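Transcriptional regulator, GntR family (Thermotoga maritima, PDB 3SXM) probably acts as a DNA-binding transcription regulator whose all-helical C-terminal FCD domain, the part described here without its metal, can bind zinc. Local coordinates at residues Lys6-Thr11 and Ala131-Asn136; Phe21-Glu24 and Lys29-Gly32; Ile54-Asp59 and Glu94-Ser99; Glu60-Leu65 and Lys104-Arg109; Glu108-Ile111 and Gly117-Glu120. The protein carries 3 engineered substitutions. One frame throughout, in Å; residues are numbered along the deposited sequence. Where two conformers were deposited one is given.

From the N terminus, helix 5-25 opens contact 1, which closes only at the end of helix 115-135 and so encloses the other four. Contact 2 closes a short turn between helix 5-25 and helix 27-31 before contacts 3 to 5 begin. Contacts 3 and 4 both join helix 51-68 to helix 96-111; their segments alternate along the chain, so the two loops cross, with centres 11 Å apart. Contact 5 starts where contact 4 ends, sharing E108 and R109, and closes the turn into helix 115-135. It touches contact 2 through L23 and I110, which brings the two helical turns together on one side of the domain.

Contact 1. Residues Lys6-Thr11 and Ala131-Asn136; sequences KFIRET and AETIKN
I134 and I8 face each other across two almost antiparallel helices, whose short segments run at 173° with their axes 10.4 Å apart at closest approach. The CD1 methyl of I134 does most of the touching: it lies 3.8 Å from I8 CG2 and 4.0 Å from I8 CD1, set between the two branches as the side chains slide past each other in opposite directions. With I8 CG2 anti to the backbone N (CG1 at chi1 -70°), both branches of the isoleucine take part. T133 adds its methyl, CG2 meeting I8 CG2 at 4.0 Å, while its hydroxyl OG1 turns back to hydrogen-bond to V129 O in its own helix.

R9 finishes the contact on the outer side. Its chain, extended from CG to NE, crosses I134 at about a right angle and lays the guanidinium over the isoleucine, with I134 CG1 4.2 Å above the plane, over its centre. I134 CG2 approaches R9 NH2 at 4.1 Å. The charge is met elsewhere: R9 forms a salt bridge with E5, and E130 is a long, weak second partner.

L92 and L137 also pack on I8, and E10 and K6 hydrogen-bond to the second subunit, so this turn of helix 5-25 serves both the domain and the dimer. No hydrogen bond or salt bridge joins segments 6-11 and 131-136. The first and last helices of the chain are therefore held here by methyl packing and an arginine face, a chemistry that probably sets their spacing by shape rather than by a directional polar bond.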
# COMPACT_ATOMS: atom_id res chain seq x y z
N LYS A 6 3.34 -18.78 -4.04
CA LYS A 6 3.52 -17.42 -4.52
C LYS A 6 2.21 -16.65 -4.43
O LYS A 6 2.16 -15.48 -4.02
CB LYS A 6 4.11 -17.40 -5.93
CG LYS A 6 4.34 -15.97 -6.42
CD LYS A 6 5.40 -15.82 -7.50
CE LYS A 6 5.61 -14.31 -7.85
NZ LYS A 6 5.60 -13.35 -6.64
N PHE A 7 1.12 -17.28 -4.81
CA PHE A 7 -0.21 -16.67 -4.76
C PHE A 7 -0.54 -16.24 -3.34
O PHE A 7 -1.04 -15.16 -3.09
CB PHE A 7 -1.23 -17.65 -5.32
CG PHE A 7 -2.63 -17.19 -5.26
CD1 PHE A 7 -3.17 -16.46 -6.29
CD2 PHE A 7 -3.46 -17.58 -4.24
CE1 PHE A 7 -4.48 -16.07 -6.28
CE2 PHE A 7 -4.81 -17.17 -4.22
CZ PHE A 7 -5.31 -16.40 -5.27
N ILE A 8 -0.22 -17.09 -2.38
CA ILE A 8 -0.52 -16.86 -0.99
C ILE A 8 0.33 -15.74 -0.45
O ILE A 8 -0.18 -14.80 0.15
CB ILE A 8 -0.31 -18.18 -0.19
CG1 ILE A 8 -1.39 -19.18 -0.56
CG2 ILE A 8 -0.32 -17.90 1.35
CD1 ILE A 8 -1.00 -20.65 -0.28
N ARG A 9 1.63 -15.77 -0.70
CA ARG A 9 2.56 -14.77 -0.22
C ARG A 9 2.24 -13.41 -0.81
O ARG A 9 2.31 -12.37 -0.10
CB ARG A 9 3.99 -15.17 -0.53
CG ARG A 9 4.50 -16.39 0.29
CD ARG A 9 6.03 -16.42 0.25
NE ARG A 9 6.60 -17.62 0.87
CZ ARG A 9 6.75 -17.83 2.17
NH1 ARG A 9 6.33 -16.94 3.06
NH2 ARG A 9 7.31 -18.97 2.57
N GLU A 10 1.84 -13.39 -2.07
CA GLU A 10 1.50 -12.13 -2.73
C GLU A 10 0.31 -11.52 -2.06
O GLU A 10 0.22 -10.29 -1.92
CB GLU A 10 1.21 -12.27 -4.22
CG GLU A 10 2.42 -12.47 -5.09
CD GLU A 10 2.06 -12.65 -6.56
OE1 GLU A 10 0.85 -12.80 -6.85
OE2 GLU A 10 2.97 -12.68 -7.39
N THR A 11 -0.65 -12.34 -1.69
CA THR A 11 -1.88 -11.88 -1.05
C THR A 11 -1.58 -11.25 0.31
O THR A 11 -2.03 -10.14 0.61
CB THR A 11 -2.88 -13.08 -0.89
OG1 THR A 11 -3.14 -13.69 -2.14
CG2 THR A 11 -4.18 -12.58 -0.36
N ALA A 131 2.73 -17.86 7.41
CA ALA A 131 3.64 -18.95 7.70
C ALA A 131 2.85 -20.23 7.93
O ALA A 131 3.27 -21.32 7.47
CB ALA A 131 4.53 -18.60 8.89
N GLU A 132 1.76 -20.14 8.67
CA GLU A 132 1.01 -21.34 9.00
C GLU A 132 0.28 -21.87 7.78
O GLU A 132 0.14 -23.09 7.61
CB GLU A 132 0.01 -21.03 10.12
CG GLU A 132 0.57 -20.80 11.43
CD GLU A 132 0.06 -21.84 12.42
OE1 GLU A 132 0.82 -22.21 13.34
OE2 GLU A 132 -1.10 -22.30 12.27
N THR A 133 -0.18 -21.00 6.89
CA THR A 133 -0.84 -21.43 5.70
C THR A 133 0.16 -22.15 4.79
O THR A 133 -0.13 -23.23 4.28
CB THR A 133 -1.47 -20.19 4.98
OG1 THR A 133 -2.42 -19.60 5.87
CG2 THR A 133 -2.18 -20.56 3.72
N ILE A 134 1.37 -21.62 4.67
CA ILE A 134 2.39 -22.27 3.86
C ILE A 134 2.79 -23.63 4.47
O ILE A 134 3.03 -24.61 3.74
CB ILE A 134 3.61 -21.34 3.66
CG1 ILE A 134 3.17 -20.09 2.87
CG2 ILE A 134 4.75 -22.10 2.92
CD1 ILE A 134 2.51 -20.40 1.59
N LYS A 135 2.91 -23.67 5.79
CA LYS A 135 3.36 -24.89 6.50
C LYS A 135 2.36 -26.01 6.28
O LYS A 135 2.72 -27.20 6.34
CB LYS A 135 3.45 -24.61 8.00
CG LYS A 135 3.85 -25.80 8.88
CD LYS A 135 3.97 -25.38 10.35
CE LYS A 135 4.48 -26.57 11.20
NZ LYS A 135 4.95 -26.10 12.54
N ASN A 136 1.11 -25.65 6.03
CA ASN A 136 0.04 -26.65 5.90
C ASN A 136 -0.43 -26.84 4.46
O ASN A 136 -1.40 -27.54 4.19
CB ASN A 136 -1.12 -26.27 6.79
CG ASN A 136 -0.87 -26.64 8.22
OD1 ASN A 136 -0.84 -27.85 8.54
ND2 ASN A 136 -0.76 -25.68 9.07

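Contact 2. Residues Phe21-Glu24 and Lys29-Gly32; sequences FCLE and KIAG
The CD1 methyl of I30 is the point on which this contact turns. It reaches the backbone of the facing helix, 3.7 Å from L23 CA, and lies 3.9 Å from L23 CD1, the two side chains crossing at about a right angle. The same methyl also comes within 3.9 Å of C22 O, so it rests against main chain as much as against a side chain. I30 gets there because CG1 lies anti to its carbonyl carbon (chi1 -65°) and the chain then runs out extended, chi2 160°, toward the neighbouring helix. L23 contributes its CA as well as the CD1 end of its side chain, and no hydrogen bond links the segments.

Further out, F66 of helix 51-68 and A69 touch I30, while I110 of helix 96-111 and L122 of helix 115-135 pack on L23. C22 is backed by I67 and S70. At the far end of the short helix, I30 O accepts a hydrogen bond from S33 OG, next in the chain after G32. All three touching residues are buried, and the result is a tight turn between two helices: helix 5-25 ends, and the short helix 27-31 folds back onto its last turn within the all-helical FCD bundle.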
# COMPACT_ATOMS: atom_id res chain seq x y z
N PHE A 21 -0.55 0.57 6.04
CA PHE A 21 -0.61 1.97 5.64
C PHE A 21 -1.81 2.64 6.31
O PHE A 21 -1.70 3.77 6.79
CB PHE A 21 -0.73 2.12 4.11
CG PHE A 21 -0.79 3.56 3.65
CD1 PHE A 21 0.37 4.26 3.42
CD2 PHE A 21 -1.99 4.20 3.40
CE1 PHE A 21 0.35 5.55 2.93
CE2 PHE A 21 -2.01 5.52 3.01
CZ PHE A 21 -0.85 6.18 2.76
N CYS A 22 -2.98 2.03 6.24
CA CYS A 22 -4.19 2.66 6.79
C CYS A 22 -4.15 2.75 8.32
O CYS A 22 -4.50 3.78 8.90
CB CYS A 22 -5.44 1.98 6.29
SG CYS A 22 -5.71 2.18 4.52
N LEU A 23 -3.76 1.66 8.99
CA LEU A 23 -3.59 1.72 10.44
C LEU A 23 -2.61 2.82 10.89
O LEU A 23 -2.87 3.57 11.87
CB LEU A 23 -3.15 0.33 11.00
CG LEU A 23 -3.03 0.25 12.54
CD1 LEU A 23 -4.33 0.62 13.27
CD2 LEU A 23 -2.53 -1.16 12.88
N GLU A 24 -1.47 2.95 10.21
CA GLU A 24 -0.47 3.93 10.55
C GLU A 24 -1.01 5.35 10.35
O GLU A 24 -0.81 6.23 11.19
CB GLU A 24 0.74 3.73 9.61
CG GLU A 24 1.74 2.66 10.03
CD GLU A 24 2.95 2.43 9.10
OE1 GLU A 24 3.96 1.83 9.56
OE2 GLU A 24 2.88 2.78 7.90
N LYS A 29 -8.46 7.78 14.07
CA LYS A 29 -9.81 7.51 13.58
C LYS A 29 -10.25 6.08 13.89
O LYS A 29 -11.38 5.83 14.31
CB LYS A 29 -9.91 7.79 12.06
CG LYS A 29 -11.29 7.56 11.52
CD LYS A 29 -11.52 8.28 10.21
CE LYS A 29 -12.72 7.74 9.44
NZ LYS A 29 -13.91 8.63 9.43
N ILE A 30 -9.35 5.15 13.66
CA ILE A 30 -9.62 3.75 13.97
C ILE A 30 -9.85 3.58 15.47
O ILE A 30 -10.85 2.99 15.91
CB ILE A 30 -8.51 2.82 13.43
CG1 ILE A 30 -8.47 2.87 11.90
CG2 ILE A 30 -8.73 1.43 13.97
CD1 ILE A 30 -7.16 2.38 11.33
N ALA A 31 -8.97 4.14 16.27
CA ALA A 31 -9.04 4.01 17.73
C ALA A 31 -10.32 4.57 18.30
O ALA A 31 -10.82 4.07 19.32
CB ALA A 31 -7.88 4.68 18.41
N GLY A 32 -10.84 5.62 17.68
CA GLY A 32 -12.04 6.24 18.21
C GLY A 32 -13.36 5.74 17.62
O GLY A 32 -14.45 6.26 18.00

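Contact 3. Residues Ile54-Asp59 and Glu94-Ser99; sequences IFDDSD and ERYVVS
F55 meets Y96 and S99 with different parts of its side chain. CG of F55 lies anti to the backbone N (chi1 179°), which carries the ring away from its own helix toward the start of helix 96-111. There F55 CG and Y96 CD1 approach to 3.7 Å. The rings meet obliquely, with centroids 5.4 Å apart and planes at 50°. Farther along the phenylalanine, S99 CB comes to the ring edge, 3.7 Å from CE1 of F55. One face of the same ring is covered by D59 CB from the following turn.

Y96 takes the other course: CG is anti to its carbonyl carbon (chi1 -52°), and the side chains of F55 and Y96 cross at about a right angle. E94 CG lies over one face of the tyrosine ring, and E94 OE2 accepts a hydrogen bond from Y96 N at 2.9 Å.

These residues border the metal-binding region of the FCD domain. In another structure of this protein D56 binds one zinc, and D59, H103 (close to F55) and H125 (close to S99) bind a second; no metal is bound to this chain. In this metal-free chain D59 makes a salt bridge with R90.

A water lies 3.0 Å from Y96 OH and near D56 OD1, but a bridge through it is doubtful, since D56 adopts two conformations. R95, at the N-cap position of helix 96-111, sends NH1 to S99 OG over 2.9 Å, the acceptor tilted somewhat from the guanidinium plane. V98 CG1 lies over one guanidinium face, and E102 forms a salt bridge with the same NH1.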
# COMPACT_ATOMS: atom_id res chain seq x y z
N ILE A 54 -17.10 -16.47 16.35
CA ILE A 54 -16.54 -15.17 16.65
C ILE A 54 -15.67 -14.72 15.46
O ILE A 54 -15.69 -13.58 15.06
CB ILE A 54 -15.67 -15.25 17.95
CG1 ILE A 54 -16.55 -15.38 19.19
CG2 ILE A 54 -14.84 -14.05 18.10
CD1 ILE A 54 -15.82 -15.77 20.45
N PHE A 55 -14.91 -15.64 14.89
CA PHE A 55 -13.94 -15.32 13.87
C PHE A 55 -14.44 -14.73 12.55
O PHE A 55 -14.07 -13.65 12.22
CB PHE A 55 -13.01 -16.50 13.55
CG PHE A 55 -11.99 -16.21 12.45
CD1 PHE A 55 -10.76 -15.73 12.75
CD2 PHE A 55 -12.30 -16.39 11.13
CE1 PHE A 55 -9.85 -15.45 11.77
CE2 PHE A 55 -11.39 -16.13 10.15
CZ PHE A 55 -10.17 -15.67 10.48
N ASP A 56 -15.23 -15.50 11.81
CA ASP A 56 -15.67 -15.13 10.47
C ASP A 56 -16.08 -13.67 10.42
O ASP A 56 -15.52 -12.87 9.67
CB ASP A 56 -16.84 -16.01 10.03
CG ASP A 56 -16.53 -17.49 10.17
OD1 ASP A 56 -15.39 -17.89 9.87
OD2 ASP A 56 -17.44 -18.25 10.58
N ASP A 57 -17.08 -13.32 11.23
CA ASP A 57 -17.59 -11.96 11.27
C ASP A 57 -16.50 -10.97 11.69
O ASP A 57 -16.24 -9.99 10.99
CB ASP A 57 -18.78 -11.86 12.22
CG ASP A 57 -19.34 -10.46 12.31
OD1 ASP A 57 -20.50 -10.25 11.88
OD2 ASP A 57 -18.63 -9.56 12.81
N SER A 58 -15.88 -11.23 12.84
CA SER A 58 -14.93 -10.25 13.42
C SER A 58 -13.72 -10.00 12.54
O SER A 58 -13.26 -8.87 12.45
CB SER A 58 -14.44 -10.56 14.86
OG SER A 58 -13.70 -11.77 14.95
N ASP A 59 -13.17 -11.03 11.92
CA ASP A 59 -11.92 -10.88 11.18
C ASP A 59 -12.18 -9.96 9.98
O ASP A 59 -11.46 -8.97 9.80
CB ASP A 59 -11.46 -12.26 10.70
CG ASP A 59 -10.32 -12.15 9.71
OD1 ASP A 59 -9.24 -11.75 10.13
OD2 ASP A 59 -10.51 -12.38 8.50
N GLU A 94 -7.40 -23.21 8.94
CA GLU A 94 -8.20 -22.79 10.09
C GLU A 94 -7.40 -22.52 11.34
O GLU A 94 -6.81 -23.43 11.91
CB GLU A 94 -9.11 -23.97 10.43
CG GLU A 94 -10.00 -23.79 11.63
CD GLU A 94 -9.34 -24.14 12.95
OE1 GLU A 94 -9.00 -25.34 13.16
OE2 GLU A 94 -9.20 -23.23 13.80
N ARG A 95 -7.38 -21.26 11.76
CA ARG A 95 -6.61 -20.86 12.93
C ARG A 95 -7.42 -20.16 14.00
O ARG A 95 -6.86 -19.35 14.74
CB ARG A 95 -5.49 -20.03 12.30
CG ARG A 95 -4.31 -19.84 13.12
CD ARG A 95 -3.26 -19.12 12.26
NE ARG A 95 -2.16 -18.77 13.12
CZ ARG A 95 -1.97 -17.56 13.64
NH1 ARG A 95 -2.87 -16.59 13.45
NH2 ARG A 95 -0.89 -17.37 14.37
N TYR A 96 -8.73 -20.37 14.05
CA TYR A 96 -9.63 -19.49 14.82
C TYR A 96 -9.19 -18.99 16.19
O TYR A 96 -9.19 -17.78 16.49
CB TYR A 96 -11.01 -20.17 14.94
CG TYR A 96 -11.62 -20.64 13.65
CD1 TYR A 96 -11.61 -19.86 12.51
CD2 TYR A 96 -12.18 -21.89 13.56
CE1 TYR A 96 -12.16 -20.29 11.32
CE2 TYR A 96 -12.73 -22.35 12.36
CZ TYR A 96 -12.72 -21.54 11.24
OH TYR A 96 -13.25 -21.97 10.04
N VAL A 97 -8.78 -19.90 17.05
CA VAL A 97 -8.46 -19.53 18.41
C VAL A 97 -7.30 -18.57 18.44
O VAL A 97 -7.35 -17.56 19.15
CB VAL A 97 -8.17 -20.78 19.22
CG1 VAL A 97 -7.50 -20.43 20.57
CG2 VAL A 97 -9.47 -21.51 19.44
N VAL A 98 -6.24 -18.90 17.73
CA VAL A 98 -5.06 -18.10 17.77
C VAL A 98 -5.26 -16.77 17.04
O VAL A 98 -4.80 -15.74 17.53
CB VAL A 98 -3.84 -18.87 17.24
CG1 VAL A 98 -2.61 -17.95 17.22
CG2 VAL A 98 -3.57 -20.07 18.10
N SER A 99 -5.97 -16.75 15.91
CA SER A 99 -6.21 -15.46 15.23
C SER A 99 -7.12 -14.58 16.08
O SER A 99 -6.92 -13.33 16.13
CB SER A 99 -6.78 -15.70 13.84
OG SER A 99 -5.73 -16.16 13.00
O HOH W 1 -14.69 -19.84 8.50

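Contact 4. Residues Glu60-Leu65 and Lys104-Arg109; sequences ERLHKL and KELIER
L62 packs its forked end against I107, and this pair is the close part of the contact. CD1 of L62 lies 4.0 Å from I107 CG1, and CD2 of L62 is 4.1 Å from the same atom, so both methyls of the leucine bear on one arm of the isoleucine. I107 CD1 continues that arm, 4.1 Å from L62 CD1. The leucine is sent across by a first torsion that places CG anti to the backbone N (chi1 -179°). An alanine here would take away both methyls and would probably leave I107 without its mate on this side, opening a gap between the helices.

L106 makes a looser approach, its CD2 stopping 4.3 Å from L62 CD2. Across the helix from this apolar meeting, K64 NZ and E60 OE2 form a salt bridge of 2.8 Å within segment 60-65, on a partly exposed side where K64 also makes a cation-pi contact with W83.

H63, a zinc ligand in another structure of this protein, sits next to L62; its ND1 is hydrogen-bonded to E19 and its NE2 to H103, itself a zinc ligand there. The packing of helix 51-68 on helix 96-111 thus borders the metal site. L36 of helix 34-44 touches L62, A118 and K121 of helix 115-135 touch L106, and Y79 of helix 73-90 lies against H63, so these three helices all meet the residues of this contact or their neighbour H63.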
# COMPACT_ATOMS: atom_id res chain seq x y z
N GLU A 60 -13.22 -10.24 9.20
CA GLU A 60 -13.48 -9.44 7.99
C GLU A 60 -13.78 -8.01 8.41
O GLU A 60 -13.23 -7.04 7.85
CB GLU A 60 -14.62 -10.02 7.19
CG GLU A 60 -15.08 -9.14 6.06
CD GLU A 60 -16.13 -9.73 5.16
OE1 GLU A 60 -16.57 -10.87 5.40
OE2 GLU A 60 -16.51 -9.05 4.19
N ARG A 61 -14.60 -7.84 9.44
CA ARG A 61 -14.93 -6.49 9.89
C ARG A 61 -13.73 -5.72 10.36
O ARG A 61 -13.61 -4.52 10.06
CB ARG A 61 -16.01 -6.51 11.00
CG ARG A 61 -17.33 -6.86 10.55
CD ARG A 61 -18.30 -7.12 11.76
NE ARG A 61 -18.59 -5.88 12.48
CZ ARG A 61 -19.28 -5.85 13.61
NH1 ARG A 61 -19.67 -6.99 14.18
NH2 ARG A 61 -19.55 -4.70 14.19
N LEU A 62 -12.83 -6.35 11.10
CA LEU A 62 -11.71 -5.62 11.70
C LEU A 62 -10.79 -5.13 10.59
O LEU A 62 -10.39 -3.97 10.60
CB LEU A 62 -10.96 -6.54 12.68
CG LEU A 62 -9.79 -5.86 13.38
CD1 LEU A 62 -10.20 -4.65 14.18
CD2 LEU A 62 -9.07 -6.84 14.24
N HIS A 63 -10.42 -6.02 9.67
CA HIS A 63 -9.44 -5.65 8.64
C HIS A 63 -10.06 -4.67 7.65
O HIS A 63 -9.36 -3.71 7.24
CB HIS A 63 -8.85 -6.89 7.99
CG HIS A 63 -8.04 -7.69 8.95
ND1 HIS A 63 -6.69 -7.48 9.18
CD2 HIS A 63 -8.41 -8.67 9.81
CE1 HIS A 63 -6.27 -8.28 10.13
NE2 HIS A 63 -7.30 -9.02 10.51
N LYS A 64 -11.32 -4.83 7.30
CA LYS A 64 -12.01 -3.82 6.46
C LYS A 64 -12.14 -2.49 7.17
O LYS A 64 -12.13 -1.47 6.47
CB LYS A 64 -13.36 -4.31 5.97
CG LYS A 64 -13.20 -5.33 4.89
CD LYS A 64 -14.50 -5.79 4.32
CE LYS A 64 -14.30 -6.51 2.98
NZ LYS A 64 -15.61 -7.03 2.50
N LEU A 65 -12.26 -2.46 8.51
CA LEU A 65 -12.38 -1.19 9.25
C LEU A 65 -11.11 -0.39 9.06
O LEU A 65 -11.15 0.86 8.88
CB LEU A 65 -12.59 -1.45 10.78
CG LEU A 65 -12.42 -0.23 11.71
CD1 LEU A 65 -13.39 0.81 11.42
CD2 LEU A 65 -12.49 -0.67 13.15
N LYS A 104 -7.79 -9.80 19.42
CA LYS A 104 -8.11 -9.20 20.69
C LYS A 104 -7.00 -8.29 21.17
O LYS A 104 -7.28 -7.16 21.65
CB LYS A 104 -8.37 -10.30 21.74
CG LYS A 104 -8.76 -9.74 23.10
CD LYS A 104 -8.95 -10.79 24.19
CE LYS A 104 -9.12 -10.06 25.55
NZ LYS A 104 -9.23 -10.97 26.70
N GLU A 105 -5.76 -8.76 21.12
CA GLU A 105 -4.62 -8.01 21.58
C GLU A 105 -4.28 -6.83 20.68
O GLU A 105 -3.94 -5.74 21.20
CB GLU A 105 -3.44 -8.97 21.81
CG GLU A 105 -3.77 -9.88 23.01
CD GLU A 105 -2.76 -10.95 23.30
OE1 GLU A 105 -1.98 -11.35 22.41
OE2 GLU A 105 -2.81 -11.40 24.46
N LEU A 106 -4.45 -7.02 19.39
CA LEU A 106 -4.28 -5.88 18.45
C LEU A 106 -5.25 -4.77 18.82
O LEU A 106 -4.89 -3.58 18.88
CB LEU A 106 -4.52 -6.38 17.03
CG LEU A 106 -4.62 -5.33 15.91
CD1 LEU A 106 -3.39 -4.48 15.84
CD2 LEU A 106 -4.85 -6.02 14.62
N ILE A 107 -6.51 -5.12 18.98
CA ILE A 107 -7.50 -4.11 19.31
C ILE A 107 -7.13 -3.41 20.62
O ILE A 107 -7.23 -2.18 20.72
CB ILE A 107 -8.86 -4.71 19.38
CG1 ILE A 107 -9.29 -5.18 18.00
CG2 ILE A 107 -9.85 -3.68 19.91
CD1 ILE A 107 -10.53 -6.02 18.01
N GLU A 108 -6.66 -4.14 21.63
CA GLU A 108 -6.37 -3.48 22.91
C GLU A 108 -5.19 -2.54 22.76
O GLU A 108 -5.18 -1.47 23.36
CB GLU A 108 -6.15 -4.50 24.00
CG GLU A 108 -5.70 -3.95 25.34
CD GLU A 108 -6.64 -2.99 25.97
OE1 GLU A 108 -7.86 -3.16 25.77
OE2 GLU A 108 -6.13 -2.06 26.66
N ARG A 109 -4.22 -2.90 21.91
CA ARG A 109 -3.08 -1.98 21.65
C ARG A 109 -3.59 -0.71 21.03
O ARG A 109 -3.13 0.39 21.34
CB ARG A 109 -2.01 -2.64 20.77
CG ARG A 109 -1.26 -3.78 21.49
CD ARG A 109 -0.13 -4.35 20.66
NE ARG A 109 0.45 -5.56 21.28
CZ ARG A 109 1.55 -6.17 20.87
NH1 ARG A 109 2.22 -5.71 19.83
NH2 ARG A 109 1.94 -7.27 21.46

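Contact 5. Residues Glu108-Ile111 and Gly117-Glu120; sequences ERII and GAIE
Helices 96-111 and 115-135 come near each other across their connecting turn, R109 and A118 having CA atoms 5.2 Å apart. The closeness is consistent with the small residues G117 and A118 in the second helix: a CB on G117 would lie tight against R109 CD.

R109 runs alongside this backbone, its chain extended from CG to NE, and ends in a hydrogen bond from NH1 to G117 O of 2.9 Å and 161°. The carbonyl oxygen lies in the guanidinium plane, at its edge, whereas the donor stands above the carbonyl plane, 38° out of it. Nearer the root of the chain, R109 CB and A118 CB are 4.1 Å apart.

The arrangement is a helical hairpin within the FCD bundle, in which the last turn of one helix is tied to the first turns of the next. D114 OD1, just before helix 115-135, accepts a hydrogen bond from G117 N.

A water accepts from R109 NH1 at 2.9 Å and donates to E120 OE1 at 2.8 Å, relaying between opposite charges too far apart for a salt bridge. With a leucine in place of R109, G117 O would probably lose its side-chain donor and E120 its water-linked positive partner. On the buried side, I110 CG1 packs on A118 CB at 3.7 Å, while L23, A31 and F27 and L36 of helix 34-44 also touch I110.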
# COMPACT_ATOMS: atom_id res chain seq x y z
N GLU A 108 -6.66 -4.14 21.63
CA GLU A 108 -6.37 -3.48 22.91
C GLU A 108 -5.19 -2.54 22.76
O GLU A 108 -5.18 -1.47 23.36
CB GLU A 108 -6.15 -4.50 24.00
CG GLU A 108 -5.70 -3.95 25.34
CD GLU A 108 -6.64 -2.99 25.97
OE1 GLU A 108 -7.86 -3.16 25.77
OE2 GLU A 108 -6.13 -2.06 26.66
N ARG A 109 -4.22 -2.90 21.91
CA ARG A 109 -3.08 -1.98 21.65
C ARG A 109 -3.59 -0.71 21.03
O ARG A 109 -3.13 0.39 21.34
CB ARG A 109 -2.01 -2.64 20.77
CG ARG A 109 -1.26 -3.78 21.49
CD ARG A 109 -0.13 -4.35 20.66
NE ARG A 109 0.45 -5.56 21.28
CZ ARG A 109 1.55 -6.17 20.87
NH1 ARG A 109 2.22 -5.71 19.83
NH2 ARG A 109 1.94 -7.27 21.46
N ILE A 110 -4.48 -0.84 20.08
CA ILE A 110 -5.08 0.33 19.42
C ILE A 110 -5.82 1.21 20.44
O ILE A 110 -5.58 2.45 20.52
CB ILE A 110 -6.02 -0.07 18.24
CG1 ILE A 110 -5.25 -0.79 17.13
CG2 ILE A 110 -6.73 1.17 17.71
CD1 ILE A 110 -6.18 -1.43 16.10
N ILE A 111 -6.74 0.63 21.17
CA ILE A 111 -7.50 1.36 22.17
C ILE A 111 -6.65 2.04 23.21
O ILE A 111 -6.97 3.08 23.66
CB ILE A 111 -8.36 0.40 22.96
CG1 ILE A 111 -9.45 -0.14 22.11
CG2 ILE A 111 -8.92 1.07 24.15
CD1 ILE A 111 -10.27 -1.12 22.88
N GLY A 117 3.04 -0.53 18.81
CA GLY A 117 2.74 -1.92 19.16
C GLY A 117 1.59 -2.45 18.32
O GLY A 117 1.58 -3.62 17.95
N ALA A 118 0.61 -1.62 17.98
CA ALA A 118 -0.48 -2.09 17.14
C ALA A 118 -0.02 -2.45 15.74
O ALA A 118 -0.41 -3.49 15.22
CB ALA A 118 -1.59 -1.07 17.04
N ILE A 119 0.86 -1.62 15.17
CA ILE A 119 1.40 -1.92 13.86
C ILE A 119 2.20 -3.20 13.90
O ILE A 119 2.07 -4.07 13.05
CB ILE A 119 2.24 -0.72 13.38
CG1 ILE A 119 1.32 0.48 13.12
CG2 ILE A 119 3.01 -1.10 12.09
CD1 ILE A 119 2.09 1.82 13.09
N GLU A 120 2.99 -3.36 14.95
CA GLU A 120 3.75 -4.61 15.12
C GLU A 120 2.82 -5.82 15.18
O GLU A 120 3.09 -6.83 14.56
CB GLU A 120 4.63 -4.59 16.38
CG GLU A 120 5.82 -3.68 16.32
CD GLU A 120 6.60 -3.65 17.63
OE1 GLU A 120 6.32 -4.45 18.57
OE2 GLU A 120 7.52 -2.82 17.73
O HOH W 2 4.84 -6.70 19.28